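Long-range contacts in uncharacterized HTH-type transcriptional regulator YydK (Bacillus subtilis subsp. subtilis, PDB 3BWG), which probably binds DNA through a GntR-type winged helix-turn-helix domain and regulates transcription, its UTRA domain being of a kind that commonly senses small effector molecules: residues B[137-143]-B[217-223]; B[97-102]-B[152-158]. All coordinates share one frame; numbering follows the deposited sequence.

Contact 1: B[137-143]-B[217-223]; sequences LCYEESY and DYSKISY. With EDO (1,2-ethanediol), chain H; EDO (1,2-ethanediol), chain I.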
loop_
_atom_site.group_PDB
_atom_site.type_symbol
_atom_site.label_atom_id
_atom_site.label_comp_id
_atom_site.label_asym_id
_atom_site.label_seq_id
_atom_site.Cartn_x
_atom_site.Cartn_y
_atom_site.Cartn_z
ATOM N N LEU B 137 -6.400 -11.936 -15.856
ATOM C CA LEU B 137 -6.048 -11.132 -14.689
ATOM C C LEU B 137 -6.425 -9.645 -14.891
ATOM O O LEU B 137 -7.026 -8.991 -14.013
ATOM C CB LEU B 137 -4.541 -11.272 -14.399
ATOM C CG LEU B 137 -4.015 -10.359 -13.271
ATOM C CD1 LEU B 137 -4.700 -10.651 -11.928
ATOM C CD2 LEU B 137 -2.513 -10.385 -13.095
ATOM N N CYS B 138 -6.043 -9.109 -16.043
ATOM C CA CYS B 138 -6.197 -7.702 -16.306
ATOM C C CYS B 138 -6.055 -7.378 -17.776
ATOM O O CYS B 138 -5.624 -8.208 -18.569
ATOM C CB CYS B 138 -5.188 -6.867 -15.495
ATOM S SG CYS B 138 -3.438 -7.140 -15.932
ATOM N N TYR B 139 -6.443 -6.152 -18.092
ATOM C CA TYR B 139 -6.330 -5.559 -19.372
ATOM C C TYR B 139 -5.561 -4.272 -19.048
ATOM O O TYR B 139 -5.962 -3.513 -18.154
ATOM C CB TYR B 139 -7.751 -5.261 -19.926
ATOM C CG TYR B 139 -7.756 -4.287 -21.090
ATOM C CD1 TYR B 139 -7.033 -4.570 -22.258
ATOM C CD2 TYR B 139 -8.452 -3.089 -21.025
ATOM C CE1 TYR B 139 -6.978 -3.674 -23.314
ATOM C CE2 TYR B 139 -8.431 -2.180 -22.097
ATOM C CZ TYR B 139 -7.689 -2.491 -23.248
ATOM O OH TYR B 139 -7.639 -1.623 -24.334
ATOM N N GLU B 140 -4.456 -4.046 -19.758
ATOM C CA GLU B 140 -3.584 -2.934 -19.481
ATOM C C GLU B 140 -3.175 -2.093 -20.696
ATOM O O GLU B 140 -2.940 -2.591 -21.781
ATOM C CB GLU B 140 -2.342 -3.443 -18.735
ATOM C CG GLU B 140 -1.030 -2.666 -18.985
ATOM C CD GLU B 140 0.208 -3.375 -18.434
ATOM O OE1 GLU B 140 1.207 -2.714 -18.167
ATOM O OE2 GLU B 140 0.175 -4.594 -18.223
ATOM N N GLU B 141 -3.031 -0.796 -20.478
ATOM C CA GLU B 141 -2.373 0.052 -21.434
ATOM C C GLU B 141 -1.268 0.693 -20.643
ATOM O O GLU B 141 -1.508 1.211 -19.527
ATOM C CB GLU B 141 -3.325 1.143 -21.938
ATOM C CG GLU B 141 -4.356 0.689 -22.963
ATOM C CD GLU B 141 -5.262 1.854 -23.410
ATOM O OE1 GLU B 141 -5.023 2.455 -24.492
ATOM O OE2 GLU B 141 -6.205 2.178 -22.654
ATOM N N SER B 142 -0.048 0.647 -21.182
ATOM C CA SER B 142 1.031 1.402 -20.578
ATOM C C SER B 142 1.846 2.211 -21.566
ATOM O O SER B 142 1.853 1.947 -22.769
ATOM C CB SER B 142 1.911 0.526 -19.707
ATOM O OG SER B 142 2.088 -0.712 -20.319
ATOM N N TYR B 143 2.513 3.227 -21.033
ATOM C CA TYR B 143 3.229 4.172 -21.849
ATOM C C TYR B 143 4.583 4.392 -21.244
ATOM O O TYR B 143 4.685 4.794 -20.116
ATOM C CB TYR B 143 2.488 5.511 -21.862
ATOM C CG TYR B 143 1.006 5.439 -22.157
ATOM C CD1 TYR B 143 0.509 5.803 -23.410
ATOM C CD2 TYR B 143 0.101 5.067 -21.166
ATOM C CE1 TYR B 143 -0.865 5.788 -23.665
ATOM C CE2 TYR B 143 -1.251 5.025 -21.410
ATOM C CZ TYR B 143 -1.735 5.379 -22.658
ATOM O OH TYR B 143 -3.088 5.340 -22.888
ATOM N N ASP B 217 7.185 5.212 -16.692
ATOM C CA ASP B 217 6.069 4.292 -17.047
ATOM C C ASP B 217 4.749 4.794 -16.426
ATOM O O ASP B 217 4.675 5.021 -15.233
ATOM C CB ASP B 217 6.430 2.870 -16.563
ATOM C CG ASP B 217 5.254 1.861 -16.607
ATOM O OD1 ASP B 217 4.195 2.100 -17.186
ATOM O OD2 ASP B 217 5.436 0.752 -16.091
ATOM N N TYR B 218 3.741 5.043 -17.256
ATOM C CA TYR B 218 2.402 5.333 -16.823
ATOM C C TYR B 218 1.566 4.205 -17.365
ATOM O O TYR B 218 1.577 3.942 -18.578
ATOM C CB TYR B 218 1.918 6.662 -17.422
ATOM C CG TYR B 218 0.472 6.953 -17.175
ATOM C CD1 TYR B 218 -0.022 7.031 -15.868
ATOM C CD2 TYR B 218 -0.405 7.187 -18.238
ATOM C CE1 TYR B 218 -1.358 7.287 -15.629
ATOM C CE2 TYR B 218 -1.723 7.461 -18.013
ATOM C CZ TYR B 218 -2.193 7.526 -16.709
ATOM O OH TYR B 218 -3.526 7.833 -16.466
ATOM N N SER B 219 0.815 3.556 -16.481
ATOM C CA SER B 219 -0.049 2.461 -16.892
ATOM C C SER B 219 -1.486 2.642 -16.379
ATOM O O SER B 219 -1.741 3.305 -15.344
ATOM C CB SER B 219 0.547 1.124 -16.445
ATOM O OG SER B 219 0.336 0.947 -15.067
ATOM N N LYS B 220 -2.419 2.063 -17.141
ATOM C CA LYS B 220 -3.847 2.082 -16.856
ATOM C C LYS B 220 -4.305 0.652 -16.905
ATOM O O LYS B 220 -4.221 0.015 -17.950
ATOM C CB LYS B 220 -4.555 2.873 -17.931
ATOM C CG LYS B 220 -4.208 4.356 -17.840
ATOM C CD LYS B 220 -4.369 5.068 -19.182
ATOM C CE LYS B 220 -5.741 4.915 -19.783
ATOM N NZ LYS B 220 -6.625 6.029 -19.361
ATOM N N ILE B 221 -4.788 0.136 -15.776
ATOM C CA ILE B 221 -5.131 -1.281 -15.689
ATOM C C ILE B 221 -6.507 -1.535 -15.083
ATOM O O ILE B 221 -6.894 -0.934 -14.073
ATOM C CB ILE B 221 -4.092 -2.026 -14.895
ATOM C CG1 ILE B 221 -2.678 -1.708 -15.444
ATOM C CG2 ILE B 221 -4.396 -3.576 -14.938
ATOM C CD1 ILE B 221 -1.532 -2.466 -14.804
ATOM N N SER B 222 -7.258 -2.405 -15.740
ATOM C CA SER B 222 -8.512 -2.894 -15.207
ATOM C C SER B 222 -8.347 -4.379 -14.897
ATOM O O SER B 222 -8.012 -5.155 -15.786
ATOM C CB SER B 222 -9.635 -2.701 -16.242
ATOM O OG SER B 222 -9.852 -1.324 -16.455
ATOM N N TYR B 223 -8.624 -4.763 -13.656
ATOM C CA TYR B 223 -8.544 -6.147 -13.249
ATOM C C TYR B 223 -9.872 -6.914 -13.313
ATOM O O TYR B 223 -10.963 -6.333 -13.144
ATOM C CB TYR B 223 -7.937 -6.231 -11.838
ATOM C CG TYR B 223 -6.490 -5.740 -11.762
ATOM C CD1 TYR B 223 -5.444 -6.629 -11.946
ATOM C CD2 TYR B 223 -6.180 -4.394 -11.496
ATOM C CE1 TYR B 223 -4.095 -6.193 -11.899
ATOM C CE2 TYR B 223 -4.832 -3.936 -11.428
ATOM C CZ TYR B 223 -3.798 -4.867 -11.613
ATOM O OH TYR B 223 -2.463 -4.498 -11.573
HETATM C C1 EDO H . -7.163 -0.189 -18.671
HETATM O O1 EDO H . -8.575 -0.340 -18.573
HETATM C C2 EDO H . -6.841 0.109 -20.116
HETATM O O2 EDO H . -7.242 1.464 -20.363
HETATM C C1 EDO I . -10.807 -6.796 -8.715
HETATM O O1 EDO I . -9.557 -7.143 -8.201
HETATM C C2 EDO I . -10.511 -6.159 -10.044
HETATM O O2 EDO I . -11.764 -5.758 -10.517
HETATM O O HOH W 1 3.445 -1.912 -17.028
#
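Two central antiparallel strands of the UTRA-domain sheet, 137-143 and 217-223, pair through six backbone hydrogen bonds, two each from Tyr139-Ser222, Glu141-Lys220 and Tyr143-Tyr218. On the face carrying these six residues, Tyr143 and Tyr218 run side by side, their ring planes at 23° but slid so far that the centroids stand 5.8 Å apart and the rings barely overlap. With its CG anti to the carbonyl carbon (chi1 -49°), Tyr143 swings its CD2 edge to 3.2 Å from Tyr218 O, in the ring plane, while CE2 lies 3.8 Å from Lys220 CD. With an alanine here, the Lys220 methylenes and the Tyr218 ring would probably lose this flank and be freer to shift. Lysine suits its place: its CD meets the edge of the Tyr143 ring near the ring plane, while NZ forms a salt bridge with Glu110. A 1,2-ethanediol, probably from the crystallisation liquor, links Glu141 OE2 (2.6 Å from the diol O2) to Ser222 OG (2.7 Å from the diol O1); Glu141 OE1 is hydrogen-bonded to Tyr125 OH. On the other face, Cys138 CB presses to 3.4 Å from Ile221 CG2, and its SG meets the Tyr223 ring obliquely, 4.9 Å from the centroid. Glu140 lays its methylenes along Ile221 and sends its carboxylate to Arg128. The Lys220 and Glu140 charges are thus answered by neighbouring elements, whereas Asp217 OD1 is buried without a modelled partner.

Contact 2: B[97-102]-B[152-158]; sequences SKVIEL and LNNEIVS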
loop_
_atom_site.group_PDB
_atom_site.type_symbol
_atom_site.label_atom_id
_atom_site.label_comp_id
_atom_site.label_asym_id
_atom_site.label_seq_id
_atom_site.Cartn_x
_atom_site.Cartn_y
_atom_site.Cartn_z
ATOM N N SER B 97 1.031 -13.185 -20.818
ATOM C CA SER B 97 0.541 -12.008 -21.514
ATOM C C SER B 97 0.332 -12.280 -22.994
ATOM O O SER B 97 1.147 -12.944 -23.644
ATOM C CB SER B 97 1.513 -10.819 -21.361
ATOM O OG SER B 97 1.588 -10.361 -20.036
ATOM N N LYS B 98 -0.771 -11.744 -23.499
ATOM C CA LYS B 98 -1.061 -11.620 -24.910
ATOM C C LYS B 98 -0.863 -10.131 -25.289
ATOM O O LYS B 98 -1.539 -9.266 -24.754
ATOM C CB LYS B 98 -2.514 -12.041 -25.127
ATOM C CG LYS B 98 -3.007 -12.109 -26.549
ATOM C CD LYS B 98 -4.421 -12.708 -26.530
ATOM C CE LYS B 98 -5.304 -12.226 -27.683
ATOM N NZ LYS B 98 -5.148 -13.039 -28.941
ATOM N N VAL B 99 0.081 -9.846 -26.183
ATOM C CA VAL B 99 0.326 -8.483 -26.602
ATOM C C VAL B 99 -0.678 -8.161 -27.686
ATOM O O VAL B 99 -0.716 -8.826 -28.699
ATOM C CB VAL B 99 1.773 -8.264 -27.141
ATOM C CG1 VAL B 99 1.986 -6.820 -27.577
ATOM C CG2 VAL B 99 2.785 -8.628 -26.095
ATOM N N ILE B 100 -1.480 -7.137 -27.464
ATOM C CA ILE B 100 -2.441 -6.703 -28.441
ATOM C C ILE B 100 -1.794 -5.667 -29.351
ATOM O O ILE B 100 -1.970 -5.736 -30.566
ATOM C CB ILE B 100 -3.720 -6.156 -27.784
ATOM C CG1 ILE B 100 -4.320 -7.209 -26.866
ATOM C CG2 ILE B 100 -4.763 -5.770 -28.872
ATOM C CD1 ILE B 100 -5.213 -6.645 -25.828
ATOM N N GLU B 101 -1.067 -4.708 -28.765
ATOM C CA GLU B 101 -0.348 -3.694 -29.522
ATOM C C GLU B 101 1.010 -3.371 -28.863
ATOM O O GLU B 101 1.156 -3.423 -27.647
ATOM C CB GLU B 101 -1.150 -2.394 -29.582
ATOM C CG GLU B 101 -2.300 -2.325 -30.599
ATOM C CD GLU B 101 -2.977 -0.936 -30.585
ATOM O OE1 GLU B 101 -2.459 0.006 -31.234
ATOM O OE2 GLU B 101 -4.015 -0.773 -29.905
ATOM N N LEU B 102 1.998 -3.037 -29.679
ATOM C CA LEU B 102 3.233 -2.476 -29.198
ATOM C C LEU B 102 3.728 -1.671 -30.344
ATOM O O LEU B 102 3.885 -2.212 -31.437
ATOM C CB LEU B 102 4.256 -3.568 -28.846
ATOM C CG LEU B 102 5.737 -3.202 -28.639
ATOM C CD1 LEU B 102 6.012 -2.303 -27.425
ATOM C CD2 LEU B 102 6.582 -4.465 -28.578
ATOM N N LEU B 152 11.942 -1.705 -26.888
ATOM C CA LEU B 152 11.088 -2.770 -26.393
ATOM C C LEU B 152 10.753 -3.697 -27.554
ATOM O O LEU B 152 10.683 -3.273 -28.716
ATOM C CB LEU B 152 9.783 -2.205 -25.761
ATOM C CG LEU B 152 9.890 -1.483 -24.400
ATOM C CD1 LEU B 152 8.522 -0.825 -23.926
ATOM C CD2 LEU B 152 10.457 -2.442 -23.358
ATOM N N ASN B 153 10.557 -4.977 -27.265
ATOM C CA ASN B 153 10.047 -5.879 -28.317
ATOM C C ASN B 153 8.966 -6.801 -27.806
ATOM O O ASN B 153 8.669 -6.808 -26.626
ATOM C CB ASN B 153 11.150 -6.667 -29.038
ATOM C CG ASN B 153 11.912 -7.591 -28.122
ATOM O OD1 ASN B 153 11.461 -7.928 -27.037
ATOM N ND2 ASN B 153 13.090 -7.991 -28.554
ATOM N N ASN B 154 8.373 -7.573 -28.708
ATOM C CA ASN B 154 7.313 -8.465 -28.309
ATOM C C ASN B 154 7.682 -9.367 -27.136
ATOM O O ASN B 154 6.888 -9.539 -26.221
ATOM C CB ASN B 154 6.807 -9.271 -29.498
ATOM C CG ASN B 154 5.290 -9.315 -29.537
ATOM O OD1 ASN B 154 4.693 -10.362 -29.280
ATOM N ND2 ASN B 154 4.647 -8.142 -29.797
ATOM N N GLU B 155 8.890 -9.926 -27.161
ATOM C CA GLU B 155 9.327 -10.844 -26.108
ATOM C C GLU B 155 9.359 -10.209 -24.701
ATOM O O GLU B 155 8.845 -10.778 -23.736
ATOM C CB GLU B 155 10.669 -11.486 -26.460
ATOM C CG GLU B 155 11.243 -12.329 -25.329
ATOM C CD GLU B 155 12.441 -13.165 -25.724
ATOM O OE1 GLU B 155 12.868 -13.145 -26.900
ATOM O OE2 GLU B 155 12.949 -13.878 -24.846
ATOM N N ILE B 156 9.961 -9.028 -24.593
ATOM C CA ILE B 156 10.035 -8.327 -23.310
ATOM C C ILE B 156 8.622 -8.076 -22.746
ATOM O O ILE B 156 8.343 -8.360 -21.585
ATOM C CB ILE B 156 10.814 -6.989 -23.462
ATOM C CG1 ILE B 156 12.296 -7.260 -23.768
ATOM C CG2 ILE B 156 10.663 -6.135 -22.231
ATOM C CD1 ILE B 156 13.014 -6.097 -24.476
ATOM N N VAL B 157 7.754 -7.534 -23.596
ATOM C CA VAL B 157 6.394 -7.103 -23.260
ATOM C C VAL B 157 5.393 -8.277 -23.028
ATOM O O VAL B 157 4.358 -8.101 -22.408
ATOM C CB VAL B 157 5.924 -6.144 -24.362
ATOM C CG1 VAL B 157 4.488 -6.096 -24.426
ATOM C CG2 VAL B 157 6.550 -4.711 -24.159
ATOM N N SER B 158 5.708 -9.479 -23.490
ATOM C CA SER B 158 4.941 -10.640 -23.034
ATOM C C SER B 158 5.476 -11.251 -21.744
ATOM O O SER B 158 4.872 -12.160 -21.204
ATOM C CB SER B 158 4.753 -11.695 -24.106
ATOM O OG SER B 158 5.865 -11.796 -24.895
HETATM O O HOH W 2 3.551 -14.503 -21.489
#
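Val99 and Leu102 of the strand 97-102 hold the short helix 154-157 by apolar contact, with no direct hydrogen bond between the two segments. Between side chains the closest pair is Val99 CG2 and Val157 CG1, 3.5 Å apart and tighter than usual for two carbons, where the branched side chains cross at about a right angle. Valine suits both positions, because its two methyls branch close to the backbone and let strand and helix approach closely. Leu102 reaches farther: its CG is anti to the backbone N (chi1 165°), and the fork beyond divides its work. CD2 lies against the backbone at the start of the helix, 3.4 Å from Asn153 C, while CD1 touches both Leu152 CB and Val157 CG2.

Asn153 is the N-cap residue of that helix; its OD1 accepts from Ile156 N at 3.1 Å in a nearly straight bond, a role asparagine fills well because its short amide can curl back over the first turn. The strand is an outermost one of the UTRA sheet within this chain, and a classic beta bulge at Ile100 and Glu101, both facing Lys127, lets Val99 and Leu102 both point toward the helix.

Toward solvent the fit is looser. Exposed Asn154 slides past Val99, its ND2 3.7 Å from CG1 of that valine. At the other end Ser97 CB rests near the carbonyl oxygen of Ser158, and a water there accepts from Ser97 N and donates to Ser158 O, the latter at 2.7 Å. Ser158 OG turns back to its own helix, donating a hydrogen bond to Asn154 O at 2.8 Å, an oxygen that also accepts from Ser158 N.

In the fold
From the N terminus, the chain passes the helix-turn-helix region and enters the UTRA domain along strand 95-105, which supplies the first half of contact 2. Strands 123-132 and 135-145 follow, the latter opening contact 1, before helix 154-157 returns to the first strand and closes contact 2. The chain then runs through strands 173-184 and 200-210 until strand 215-224 closes contact 1. The two loops therefore cross, since their segments alternate. Contact 1 joins the two halves of the six-stranded sheet at its middle; contact 2 ties a helix to its edge. Their centres are about 13 Å apart, and Tyr139 packs against Ile100 between them.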